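Local structure of alpha-Amylase (Thermotoga maritima, 2B5D) at residues Y170-K175 with F515-F520; H209-A214 with A234-P239; Q244-S247 with G251-G254. The protein belongs to glycoside hydrolase family 57 and joins a beta/alpha-barrel domain to a largely helical C-terminal region. All blocks are in the same frame, centred on the assembly; numbering follows the deposited sequence.

Interaction 1: residues Y170-K175 with F515-F520; sequences YEKHMK and FPEINF
Lys172, near the end of helix 156-174, reaches across to Pro516 and Glu517, which lie in the middle of a type I turn (Phe515 to Ile518) beyond helix 502-511. Its CB and CG run straight out from the helix, CG anti to the backbone N (chi1 174°), and make no close contact with the turn. CD is the first atom to arrive, 3.7 Å from Glu517 OE1. A bend at chi3 (90°) turns CE over one face of the neighbouring His173 ring, 3.4 Å from its plane and nearer the edge than the middle. The straight last torsion carries NZ on to the salt bridge, 3.0 Å from Glu517 OE1, which it meets from above the carboxylate plane. Pro516 CG flanks the ammonium group at 3.7 Å from NZ. Lysine suits this place because its long apolar stem can pass beside a ring while its tip carries the charge; proline stiffens the turn that presents the glutamate. Glu63 of helix 59-66 is a second salt-bridge partner of NZ, so one ammonium group is shared by two carboxylates. Such sharing probably favours the charged form of the lysine, and between the two segments the contact is carried mainly by charge.

Interaction 2: residues H209-A214 with A234-P239; sequences HAFWFA and AFARDP
Phe211 and Ala236 meet face to methyl where the family 57 barrel connects strand 203-206 to its parallel neighbour, strand 233-236, by way of the short helix 209-212 and strand 226-227. One face of the Phe211 ring is turned to Ala236, whose CB sits over its centre, 3.5 Å from the centroid and only 6° off the ring normal, a well-centred CH-pi contact. Alanine suits the strand here because its single methyl lets an aromatic face come down close to the backbone. With CG beside the backbone N (chi1 -72°), the ring leaves the helix toward the strand. The edge of the same ring meets Ala234, two residues earlier on the strand: Ala234 O approaches in the ring plane, 3.6 Å from Phe211 CZ, where the polarised ring hydrogens can face a carbonyl oxygen, while Ala234 CB lies 4.4 Å from Phe211 CE2. Val206 of the adjacent strand and Pro218 also pack on Phe211.

One residue on, Trp212 uses its edge instead. Its indole crosses Pro239 at a slant, and the rigid pyrrolidine offers a compact apolar surface to the benzo end. The second subunit lies close by, its own Trp212 packing on Pro239 and its Glu240 on Trp212. Within the chain, Pro239 CG touches the rim near the indole plane, 3.6 Å from Trp212 CZ2.

Interaction 3: residues Q244-S247 with G251-G254; sequences QVWS and GYPG
The backbones of Val245-Ser247 and Gly251-Tyr252 are joined by two hydrogen bonds, Gly251 N to Ser247 O (2.7 Å) and Tyr252 N to Val245 O (3.2 Å). They link two short 3-10 segments, 244-246 and 252-254, in the long loop that follows strand 233-236 of the family 57 barrel. Glycine suits position 251 because its CA, bare of a side chain, fits among the carbonyls of Gln244, Val245 and Ser247; Gln244 O comes within 3.6 Å of it in a CA-H...O contact.

Beside this polar core the side chains form an apolar cluster. Val245 and Tyr252 lie side by side, CG2 of the valine 3.7 Å from CE1 of the ring, and the same methyl sits over the centre of one face of the Trp246 indole. A single methyl thus serves both aromatics, and valine's short side chain keeps it close to the backbone. The Trp246 six-membered ring and the Tyr252 ring meet obliquely, planes at 55°, with Trp246 CZ3 in the plane of the tyrosine at its edge, 3.4 Å from CD1. Beyond them, Phe323 of helix 309-338 touches all three side chains, Asp322 bonds Tyr252 OH, and Phe213 of the second subunit packs on Val245 and Tyr252. Pro253, whose ring restricts its backbone as suits a 3-10 turn, brings its CG 3.4 Å from Trp246 O.

Along the chain, segment 170-175 comes first, then interactions 2 and 3 in series, and last segment 515-520, so interaction 1 spans both of the others. It joins the barrel part to the C-terminal region at the surface, whereas interactions 2 and 3 lie wholly within the family 57 range. Strand 233-236 takes part in interaction 2, and the loop running on from it holds interaction 3, their nearest atoms about 7 Å apart. Centre to centre, interaction 1 is about 31 Å from interaction 2 and about 37 Å from interaction 3, the latter across the chain's centre. Both 2 and 3 also meet the second subunit, so this part of the barrel contributes to assembly.

Interaction 1: residues Y170-K175 with F515-F520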
ATOM      1  N   TYR A 170      -1.243  36.009  17.168  1.00 47.77           N
ATOM      2  CA  TYR A 170      -0.352  36.338  18.246  1.00 48.90           C
ATOM      3  C   TYR A 170      -0.920  37.409  19.179  1.00 50.06           C
ATOM      4  O   TYR A 170      -0.864  37.254  20.426  1.00 50.71           O
ATOM      5  CB  TYR A 170       1.019  36.754  17.675  1.00 48.32           C
ATOM      6  CG  TYR A 170       2.092  37.120  18.675  1.00 48.67           C
ATOM      7  CD1 TYR A 170       3.193  36.278  18.900  1.00 46.77           C
ATOM      8  CD2 TYR A 170       2.041  38.336  19.372  1.00 50.30           C
ATOM      9  CE1 TYR A 170       4.203  36.642  19.779  1.00 49.01           C
ATOM     10  CE2 TYR A 170       3.044  38.708  20.272  1.00 51.00           C
ATOM     11  CZ  TYR A 170       4.133  37.863  20.460  1.00 51.11           C
ATOM     12  OH  TYR A 170       5.121  38.235  21.342  1.00 48.83           O
ATOM     13  N   GLU A 171      -1.408  38.510  18.601  1.00 51.35           N
ATOM     14  CA  GLU A 171      -2.037  39.567  19.406  1.00 53.58           C
ATOM     15  C   GLU A 171      -3.115  39.025  20.346  1.00 53.79           C
ATOM     16  O   GLU A 171      -3.128  39.366  21.537  1.00 54.28           O
ATOM     17  CB  GLU A 171      -2.656  40.647  18.527  1.00 54.29           C
ATOM     18  CG  GLU A 171      -1.673  41.426  17.659  1.00 58.63           C
ATOM     19  CD  GLU A 171      -2.318  42.679  17.083  1.00 66.93           C
ATOM     20  OE1 GLU A 171      -2.472  43.657  17.872  1.00 70.54           O
ATOM     21  OE2 GLU A 171      -2.677  42.689  15.862  1.00 68.86           O
ATOM     22  N   LYS A 172      -4.012  38.198  19.790  1.00 53.76           N
ATOM     23  CA  LYS A 172      -5.093  37.546  20.531  1.00 54.15           C
ATOM     24  C   LYS A 172      -4.599  36.770  21.752  1.00 54.63           C
ATOM     25  O   LYS A 172      -5.109  36.941  22.845  1.00 54.45           O
ATOM     26  CB  LYS A 172      -5.890  36.633  19.603  1.00 54.12           C
ATOM     27  CG  LYS A 172      -6.979  35.782  20.321  1.00 55.62           C
ATOM     28  CD  LYS A 172      -7.593  34.754  19.386  1.00 54.79           C
ATOM     29  CE  LYS A 172      -6.822  33.433  19.437  1.00 54.67           C
ATOM     30  NZ  LYS A 172      -7.507  32.405  18.565  1.00 55.94           N
ATOM     31  N   HIS A 173      -3.584  35.932  21.573  1.00 55.14           N
ATOM     32  CA  HIS A 173      -3.071  35.164  22.701  1.00 55.25           C
ATOM     33  C   HIS A 173      -2.150  35.947  23.594  1.00 56.59           C
ATOM     34  O   HIS A 173      -2.114  35.708  24.796  1.00 57.14           O
ATOM     35  CB  HIS A 173      -2.299  33.926  22.226  1.00 53.96           C
ATOM     36  CG  HIS A 173      -3.141  32.898  21.544  1.00 51.50           C
ATOM     37  ND1 HIS A 173      -2.980  32.574  20.212  1.00 50.44           N
ATOM     38  CD2 HIS A 173      -4.132  32.101  22.008  1.00 50.06           C
ATOM     39  CE1 HIS A 173      -3.833  31.621  19.883  1.00 49.74           C
ATOM     40  NE2 HIS A 173      -4.556  31.326  20.951  1.00 51.54           N
ATOM     41  N   MET A 174      -1.336  36.825  23.011  1.00 58.32           N
ATOM     42  CA  MET A 174      -0.277  37.429  23.793  1.00 59.26           C
ATOM     43  C   MET A 174      -0.670  38.790  24.349  1.00 60.17           C
ATOM     44  O   MET A 174      -0.025  39.292  25.269  1.00 61.07           O
ATOM     45  CB  MET A 174       1.023  37.503  22.983  1.00 59.70           C
ATOM     46  CG  MET A 174       1.627  36.140  22.628  1.00 59.17           C
ATOM     47  SD  MET A 174       2.356  35.216  23.999  1.00 61.70           S
ATOM     48  CE  MET A 174       0.997  34.208  24.586  1.00 57.17           C
ATOM     49  N   LYS A 175      -1.741  39.375  23.819  1.00 60.21           N
ATOM     50  CA  LYS A 175      -2.181  40.713  24.252  1.00 60.70           C
ATOM     51  C   LYS A 175      -1.114  41.798  23.976  1.00 60.02           C
ATOM     52  O   LYS A 175      -0.977  42.746  24.756  1.00 60.62           O
ATOM     53  CB  LYS A 175      -2.596  40.736  25.749  1.00 60.86           C
ATOM     54  CG  LYS A 175      -3.361  39.526  26.252  1.00 62.71           C
ATOM     55  CD  LYS A 175      -4.749  39.467  25.629  1.00 66.04           C
ATOM     56  CE  LYS A 175      -5.495  38.206  26.051  1.00 67.81           C
ATOM     57  NZ  LYS A 175      -6.629  37.916  25.080  1.00 71.99           N
ATOM     58  N   PHE A 515      -8.402  29.342  13.524  1.00 51.43           N
ATOM     59  CA  PHE A 515      -8.435  30.776  13.865  1.00 48.70           C
ATOM     60  C   PHE A 515      -9.917  31.207  13.957  1.00 48.60           C
ATOM     61  O   PHE A 515     -10.510  31.615  12.954  1.00 47.14           O
ATOM     62  CB  PHE A 515      -7.757  31.573  12.776  1.00 47.37           C
ATOM     63  CG  PHE A 515      -6.385  31.100  12.421  1.00 45.69           C
ATOM     64  CD1 PHE A 515      -6.135  30.532  11.159  1.00 45.57           C
ATOM     65  CD2 PHE A 515      -5.310  31.293  13.305  1.00 45.26           C
ATOM     66  CE1 PHE A 515      -4.806  30.115  10.794  1.00 43.90           C
ATOM     67  CE2 PHE A 515      -4.016  30.878  12.973  1.00 45.08           C
ATOM     68  CZ  PHE A 515      -3.762  30.276  11.724  1.00 44.28           C
ATOM     69  N   PRO A 516     -10.525  31.066  15.138  1.00 48.30           N
ATOM     70  CA  PRO A 516     -11.934  31.423  15.341  1.00 49.02           C
ATOM     71  C   PRO A 516     -12.279  32.864  14.941  1.00 50.00           C
ATOM     72  O   PRO A 516     -13.388  33.143  14.500  1.00 50.53           O
ATOM     73  CB  PRO A 516     -12.158  31.211  16.855  1.00 49.13           C
ATOM     74  CG  PRO A 516     -10.764  31.003  17.478  1.00 48.94           C
ATOM     75  CD  PRO A 516      -9.896  30.497  16.342  1.00 48.73           C
ATOM     76  N   GLU A 517     -11.319  33.761  15.106  1.00 50.44           N
ATOM     77  CA  GLU A 517     -11.445  35.190  14.857  1.00 50.10           C
ATOM     78  C   GLU A 517     -11.132  35.574  13.431  1.00 50.02           C
ATOM     79  O   GLU A 517     -11.106  36.756  13.114  1.00 50.34           O
ATOM     80  CB  GLU A 517     -10.401  35.884  15.700  1.00 51.16           C
ATOM     81  CG  GLU A 517      -8.925  35.714  15.067  1.00 52.64           C
ATOM     82  CD  GLU A 517      -8.117  34.468  15.549  1.00 51.09           C
ATOM     83  OE1 GLU A 517      -8.737  33.536  16.077  1.00 49.43           O
ATOM     84  OE2 GLU A 517      -6.855  34.438  15.411  1.00 51.96           O
ATOM     85  N   ILE A 518     -10.848  34.611  12.559  1.00 49.70           N
ATOM     86  CA  ILE A 518     -10.429  34.973  11.208  1.00 49.70           C
ATOM     87  C   ILE A 518     -11.532  35.775  10.473  1.00 50.04           C
ATOM     88  O   ILE A 518     -12.727  35.725  10.829  1.00 51.02           O
ATOM     89  CB  ILE A 518      -9.973  33.705  10.404  1.00 49.57           C
ATOM     90  CG1 ILE A 518      -8.920  34.039   9.333  1.00 49.29           C
ATOM     91  CG2 ILE A 518     -11.156  32.973   9.800  1.00 48.34           C
ATOM     92  CD1 ILE A 518      -8.411  32.806   8.535  1.00 50.33           C
ATOM     93  N   ASN A 519     -11.143  36.480   9.426  1.00 48.98           N
ATOM     94  CA  ASN A 519     -12.080  37.186   8.624  1.00 48.13           C
ATOM     95  C   ASN A 519     -11.686  37.037   7.197  1.00 47.54           C
ATOM     96  O   ASN A 519     -10.677  37.540   6.829  1.00 47.81           O
ATOM     97  CB  ASN A 519     -12.004  38.681   8.951  1.00 48.56           C
ATOM     98  CG  ASN A 519     -13.124  39.499   8.258  1.00 49.12           C
ATOM     99  OD1 ASN A 519     -13.433  39.326   7.051  1.00 46.97           O
ATOM    100  ND2 ASN A 519     -13.691  40.410   9.014  1.00 46.58           N
ATOM    101  N   PHE A 520     -12.519  36.435   6.370  1.00 47.87           N
ATOM    102  CA  PHE A 520     -12.147  36.084   5.004  1.00 48.15           C
ATOM    103  C   PHE A 520     -11.743  37.284   4.225  1.00 48.82           C
ATOM    104  O   PHE A 520     -11.164  37.145   3.147  1.00 49.14           O
ATOM    105  CB  PHE A 520     -13.322  35.383   4.285  1.00 48.05           C
ATOM    106  CG  PHE A 520     -14.483  36.315   3.930  1.00 46.87           C
ATOM    107  CD1 PHE A 520     -14.548  36.920   2.676  1.00 43.95           C
ATOM    108  CD2 PHE A 520     -15.495  36.593   4.871  1.00 44.98           C
ATOM    109  CE1 PHE A 520     -15.597  37.803   2.362  1.00 45.44           C
ATOM    110  CE2 PHE A 520     -16.544  37.457   4.562  1.00 42.12           C
ATOM    111  CZ  PHE A 520     -16.583  38.063   3.306  1.00 44.68           C
TER

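Interaction 2: residues H209-A214 with A234-P239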
ATOM      1  N   HIS A 209      22.757  32.461   3.406  1.00 38.73           N
ATOM      2  CA  HIS A 209      22.814  32.737   1.968  1.00 40.58           C
ATOM      3  C   HIS A 209      22.094  34.100   1.571  1.00 40.67           C
ATOM      4  O   HIS A 209      22.351  34.702   0.487  1.00 40.89           O
ATOM      5  CB  HIS A 209      22.147  31.569   1.259  1.00 39.54           C
ATOM      6  CG  HIS A 209      22.231  31.641  -0.224  1.00 43.45           C
ATOM      7  ND1 HIS A 209      21.169  32.059  -1.014  1.00 44.21           N
ATOM      8  CD2 HIS A 209      23.235  31.318  -1.075  1.00 42.36           C
ATOM      9  CE1 HIS A 209      21.531  32.006  -2.288  1.00 43.28           C
ATOM     10  NE2 HIS A 209      22.776  31.558  -2.353  1.00 45.61           N
ATOM     11  N   ALA A 210      21.174  34.536   2.425  1.00 39.57           N
ATOM     12  CA  ALA A 210      20.482  35.807   2.203  1.00 40.61           C
ATOM     13  C   ALA A 210      21.449  36.989   2.238  1.00 40.89           C
ATOM     14  O   ALA A 210      21.203  38.009   1.569  1.00 41.85           O
ATOM     15  CB  ALA A 210      19.335  36.012   3.251  1.00 38.15           C
ATOM     16  N   PHE A 211      22.528  36.875   3.030  1.00 42.05           N
ATOM     17  CA  PHE A 211      23.568  37.920   3.088  1.00 40.95           C
ATOM     18  C   PHE A 211      24.662  37.623   2.081  1.00 42.53           C
ATOM     19  O   PHE A 211      25.167  38.555   1.422  1.00 41.61           O
ATOM     20  CB  PHE A 211      24.214  38.024   4.452  1.00 39.93           C
ATOM     21  CG  PHE A 211      23.341  38.643   5.552  1.00 40.54           C
ATOM     22  CD1 PHE A 211      23.943  39.181   6.698  1.00 36.97           C
ATOM     23  CD2 PHE A 211      21.952  38.723   5.434  1.00 37.12           C
ATOM     24  CE1 PHE A 211      23.174  39.742   7.737  1.00 36.97           C
ATOM     25  CE2 PHE A 211      21.168  39.254   6.457  1.00 35.14           C
ATOM     26  CZ  PHE A 211      21.777  39.779   7.613  1.00 37.62           C
ATOM     27  N   TRP A 212      25.058  36.351   1.964  1.00 42.89           N
ATOM     28  CA  TRP A 212      26.194  35.999   1.099  1.00 44.91           C
ATOM     29  C   TRP A 212      25.887  36.271  -0.321  1.00 45.44           C
ATOM     30  O   TRP A 212      26.771  36.528  -1.140  1.00 46.09           O
ATOM     31  CB  TRP A 212      26.604  34.511   1.231  1.00 45.91           C
ATOM     32  CG  TRP A 212      27.131  34.169   2.598  1.00 46.02           C
ATOM     33  CD1 TRP A 212      27.751  35.020   3.481  1.00 47.95           C
ATOM     34  CD2 TRP A 212      27.134  32.882   3.218  1.00 47.58           C
ATOM     35  NE1 TRP A 212      28.078  34.348   4.638  1.00 48.88           N
ATOM     36  CE2 TRP A 212      27.721  33.032   4.494  1.00 49.11           C
ATOM     37  CE3 TRP A 212      26.689  31.619   2.824  1.00 49.37           C
ATOM     38  CZ2 TRP A 212      27.904  31.953   5.369  1.00 50.41           C
ATOM     39  CZ3 TRP A 212      26.862  30.533   3.714  1.00 49.83           C
ATOM     40  CH2 TRP A 212      27.451  30.721   4.966  1.00 47.37           C
ATOM     41  N   PHE A 213      24.621  36.129  -0.661  1.00 46.56           N
ATOM     42  CA  PHE A 213      24.277  36.192  -2.056  1.00 46.92           C
ATOM     43  C   PHE A 213      23.572  37.520  -2.458  1.00 47.67           C
ATOM     44  O   PHE A 213      23.174  37.681  -3.604  1.00 48.70           O
ATOM     45  CB  PHE A 213      23.481  34.951  -2.434  1.00 47.35           C
ATOM     46  CG  PHE A 213      23.867  34.408  -3.752  1.00 47.69           C
ATOM     47  CD1 PHE A 213      25.105  33.816  -3.922  1.00 46.47           C
ATOM     48  CD2 PHE A 213      23.030  34.561  -4.845  1.00 49.62           C
ATOM     49  CE1 PHE A 213      25.507  33.360  -5.172  1.00 51.25           C
ATOM     50  CE2 PHE A 213      23.396  34.072  -6.116  1.00 51.46           C
ATOM     51  CZ  PHE A 213      24.646  33.478  -6.280  1.00 49.78           C
ATOM     52  N   ALA A 214      23.457  38.449  -1.503  1.00 48.31           N
ATOM     53  CA  ALA A 214      23.038  39.831  -1.729  1.00 49.94           C
ATOM     54  C   ALA A 214      23.925  40.557  -2.786  1.00 51.42           C
ATOM     55  O   ALA A 214      25.074  40.147  -3.051  1.00 51.16           O
ATOM     56  CB  ALA A 214      23.033  40.562  -0.411  1.00 48.79           C
ATOM     57  N   ALA A 234      16.850  42.351   9.519  1.00 41.66           N
ATOM     58  CA  ALA A 234      17.054  40.923   9.287  1.00 41.07           C
ATOM     59  C   ALA A 234      18.318  40.395  10.051  1.00 41.66           C
ATOM     60  O   ALA A 234      19.383  40.999   9.968  1.00 41.81           O
ATOM     61  CB  ALA A 234      17.205  40.657   7.798  1.00 39.77           C
ATOM     62  N   PHE A 235      18.181  39.257  10.733  1.00 41.49           N
ATOM     63  CA  PHE A 235      19.244  38.578  11.504  1.00 41.82           C
ATOM     64  C   PHE A 235      19.643  37.312  10.757  1.00 41.84           C
ATOM     65  O   PHE A 235      18.790  36.497  10.522  1.00 42.85           O
ATOM     66  CB  PHE A 235      18.701  38.158  12.847  1.00 41.55           C
ATOM     67  CG  PHE A 235      18.545  39.290  13.843  1.00 42.70           C
ATOM     68  CD1 PHE A 235      17.334  39.983  13.964  1.00 45.90           C
ATOM     69  CD2 PHE A 235      19.584  39.655  14.654  1.00 39.18           C
ATOM     70  CE1 PHE A 235      17.178  41.018  14.915  1.00 43.63           C
ATOM     71  CE2 PHE A 235      19.457  40.695  15.589  1.00 40.76           C
ATOM     72  CZ  PHE A 235      18.248  41.358  15.750  1.00 41.80           C
ATOM     73  N   ALA A 236      20.889  37.177  10.318  1.00 41.59           N
ATOM     74  CA  ALA A 236      21.281  35.991   9.582  1.00 42.29           C
ATOM     75  C   ALA A 236      21.930  34.946  10.509  1.00 43.12           C
ATOM     76  O   ALA A 236      22.736  35.255  11.407  1.00 43.53           O
ATOM     77  CB  ALA A 236      22.135  36.296   8.363  1.00 39.42           C
ATOM     78  N   ARG A 237      21.482  33.718  10.313  1.00 43.86           N
ATOM     79  CA  ARG A 237      22.058  32.485  10.921  1.00 44.39           C
ATOM     80  C   ARG A 237      23.594  32.460  10.915  1.00 42.51           C
ATOM     81  O   ARG A 237      24.200  32.581   9.845  1.00 41.26           O
ATOM     82  CB  ARG A 237      21.594  31.296  10.061  1.00 44.29           C
ATOM     83  CG  ARG A 237      21.078  30.181  10.802  1.00 48.11           C
ATOM     84  CD  ARG A 237      20.708  29.105   9.844  1.00 52.35           C
ATOM     85  NE  ARG A 237      21.854  28.281   9.448  1.00 57.07           N
ATOM     86  CZ  ARG A 237      22.300  28.285   8.213  1.00 58.34           C
ATOM     87  NH1 ARG A 237      23.344  27.566   7.825  1.00 55.09           N
ATOM     88  NH2 ARG A 237      21.662  29.072   7.363  1.00 62.71           N
ATOM     89  N   ASP A 238      24.197  32.216  12.072  1.00 42.14           N
ATOM     90  CA  ASP A 238      25.655  31.875  12.136  1.00 42.37           C
ATOM     91  C   ASP A 238      25.817  30.430  11.691  1.00 42.30           C
ATOM     92  O   ASP A 238      25.380  29.518  12.383  1.00 41.07           O
ATOM     93  CB  ASP A 238      26.217  32.063  13.571  1.00 41.98           C
ATOM     94  CG  ASP A 238      27.652  31.505  13.740  1.00 43.40           C
ATOM     95  OD1 ASP A 238      28.422  31.317  12.753  1.00 41.00           O
ATOM     96  OD2 ASP A 238      27.997  31.271  14.897  1.00 43.22           O
ATOM     97  N   PRO A 239      26.432  30.218  10.536  1.00 43.03           N
ATOM     98  CA  PRO A 239      26.529  28.873   9.996  1.00 44.76           C
ATOM     99  C   PRO A 239      27.551  27.990  10.789  1.00 46.91           C
ATOM    100  O   PRO A 239      27.567  26.774  10.619  1.00 48.16           O
ATOM    101  CB  PRO A 239      27.055  29.111   8.570  1.00 43.99           C
ATOM    102  CG  PRO A 239      27.823  30.484   8.681  1.00 42.66           C
ATOM    103  CD  PRO A 239      27.179  31.231   9.754  1.00 42.65           C
TER

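Interaction 3: residues Q244-S247 with G251-G254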
ATOM      1  N   GLN A 244      24.497  20.637  12.694  1.00 60.36           N
ATOM      2  CA  GLN A 244      25.524  19.641  13.038  1.00 59.60           C
ATOM      3  C   GLN A 244      25.993  19.617  14.493  1.00 59.55           C
ATOM      4  O   GLN A 244      26.195  18.531  15.063  1.00 60.60           O
ATOM      5  CB  GLN A 244      26.696  19.707  12.078  1.00 59.14           C
ATOM      6  CG  GLN A 244      26.436  18.827  10.899  1.00 57.64           C
ATOM      7  CD  GLN A 244      27.527  18.826   9.871  1.00 55.07           C
ATOM      8  OE1 GLN A 244      27.612  19.727   9.045  1.00 51.54           O
ATOM      9  NE2 GLN A 244      28.334  17.776   9.871  1.00 55.23           N
ATOM     10  N   VAL A 245      26.115  20.766  15.135  1.00 59.36           N
ATOM     11  CA  VAL A 245      26.466  20.724  16.559  1.00 59.54           C
ATOM     12  C   VAL A 245      25.466  19.967  17.448  1.00 60.16           C
ATOM     13  O   VAL A 245      25.833  19.472  18.517  1.00 60.53           O
ATOM     14  CB  VAL A 245      26.979  22.084  17.128  1.00 59.50           C
ATOM     15  CG1 VAL A 245      26.761  23.271  16.153  1.00 60.16           C
ATOM     16  CG2 VAL A 245      26.473  22.361  18.526  1.00 59.30           C
ATOM     17  N   TRP A 246      24.231  19.798  16.960  1.00 61.21           N
ATOM     18  CA  TRP A 246      23.181  19.049  17.675  1.00 61.05           C
ATOM     19  C   TRP A 246      22.825  17.713  17.065  1.00 60.98           C
ATOM     20  O   TRP A 246      21.865  17.077  17.482  1.00 60.89           O
ATOM     21  CB  TRP A 246      21.936  19.894  17.767  1.00 62.73           C
ATOM     22  CG  TRP A 246      22.273  21.257  18.140  1.00 63.74           C
ATOM     23  CD1 TRP A 246      22.032  22.371  17.419  1.00 64.84           C
ATOM     24  CD2 TRP A 246      22.997  21.670  19.303  1.00 64.68           C
ATOM     25  NE1 TRP A 246      22.535  23.472  18.065  1.00 64.64           N
ATOM     26  CE2 TRP A 246      23.126  23.067  19.234  1.00 65.77           C
ATOM     27  CE3 TRP A 246      23.548  20.993  20.399  1.00 65.76           C
ATOM     28  CZ2 TRP A 246      23.773  23.811  20.226  1.00 65.03           C
ATOM     29  CZ3 TRP A 246      24.177  21.735  21.387  1.00 64.21           C
ATOM     30  CH2 TRP A 246      24.283  23.131  21.288  1.00 63.83           C
ATOM     31  N   SER A 247      23.604  17.310  16.071  1.00 60.54           N
ATOM     32  CA  SER A 247      23.503  16.037  15.426  1.00 60.66           C
ATOM     33  C   SER A 247      23.820  14.883  16.387  1.00 61.05           C
ATOM     34  O   SER A 247      24.769  14.975  17.149  1.00 62.07           O
ATOM     35  CB  SER A 247      24.522  16.029  14.292  1.00 60.26           C
ATOM     36  OG  SER A 247      24.461  14.825  13.573  1.00 60.08           O
ATOM     37  N   GLY A 251      27.424  15.233  16.640  1.00 50.94           N
ATOM     38  CA  GLY A 251      27.480  16.329  17.598  1.00 50.35           C
ATOM     39  C   GLY A 251      27.313  15.893  19.027  1.00 50.30           C
ATOM     40  O   GLY A 251      27.350  14.691  19.321  1.00 51.56           O
ATOM     41  N   TYR A 252      27.122  16.840  19.921  1.00 50.06           N
ATOM     42  CA  TYR A 252      26.990  16.519  21.347  1.00 52.02           C
ATOM     43  C   TYR A 252      25.937  15.454  21.667  1.00 53.07           C
ATOM     44  O   TYR A 252      26.260  14.480  22.328  1.00 55.24           O
ATOM     45  CB  TYR A 252      26.687  17.746  22.209  1.00 51.55           C
ATOM     46  CG  TYR A 252      27.631  18.899  22.073  1.00 51.78           C
ATOM     47  CD1 TYR A 252      27.145  20.185  21.825  1.00 51.75           C
ATOM     48  CD2 TYR A 252      29.026  18.725  22.224  1.00 52.55           C
ATOM     49  CE1 TYR A 252      28.002  21.270  21.733  1.00 49.77           C
ATOM     50  CE2 TYR A 252      29.875  19.790  22.138  1.00 50.49           C
ATOM     51  CZ  TYR A 252      29.357  21.057  21.882  1.00 49.06           C
ATOM     52  OH  TYR A 252      30.202  22.103  21.775  1.00 50.24           O
ATOM     53  N   PRO A 253      24.673  15.623  21.214  1.00 53.72           N
ATOM     54  CA  PRO A 253      23.681  14.584  21.598  1.00 53.20           C
ATOM     55  C   PRO A 253      24.048  13.115  21.282  1.00 53.83           C
ATOM     56  O   PRO A 253      23.482  12.201  21.878  1.00 54.82           O
ATOM     57  CB  PRO A 253      22.415  15.026  20.849  1.00 52.67           C
ATOM     58  CG  PRO A 253      22.576  16.523  20.724  1.00 52.59           C
ATOM     59  CD  PRO A 253      24.039  16.710  20.425  1.00 52.64           C
ATOM     60  N   GLY A 254      24.964  12.866  20.356  1.00 54.18           N
ATOM     61  CA  GLY A 254      25.382  11.494  20.083  1.00 54.07           C
ATOM     62  C   GLY A 254      26.341  10.872  21.094  1.00 55.52           C
ATOM     63  O   GLY A 254      26.789   9.740  20.908  1.00 55.47           O
TER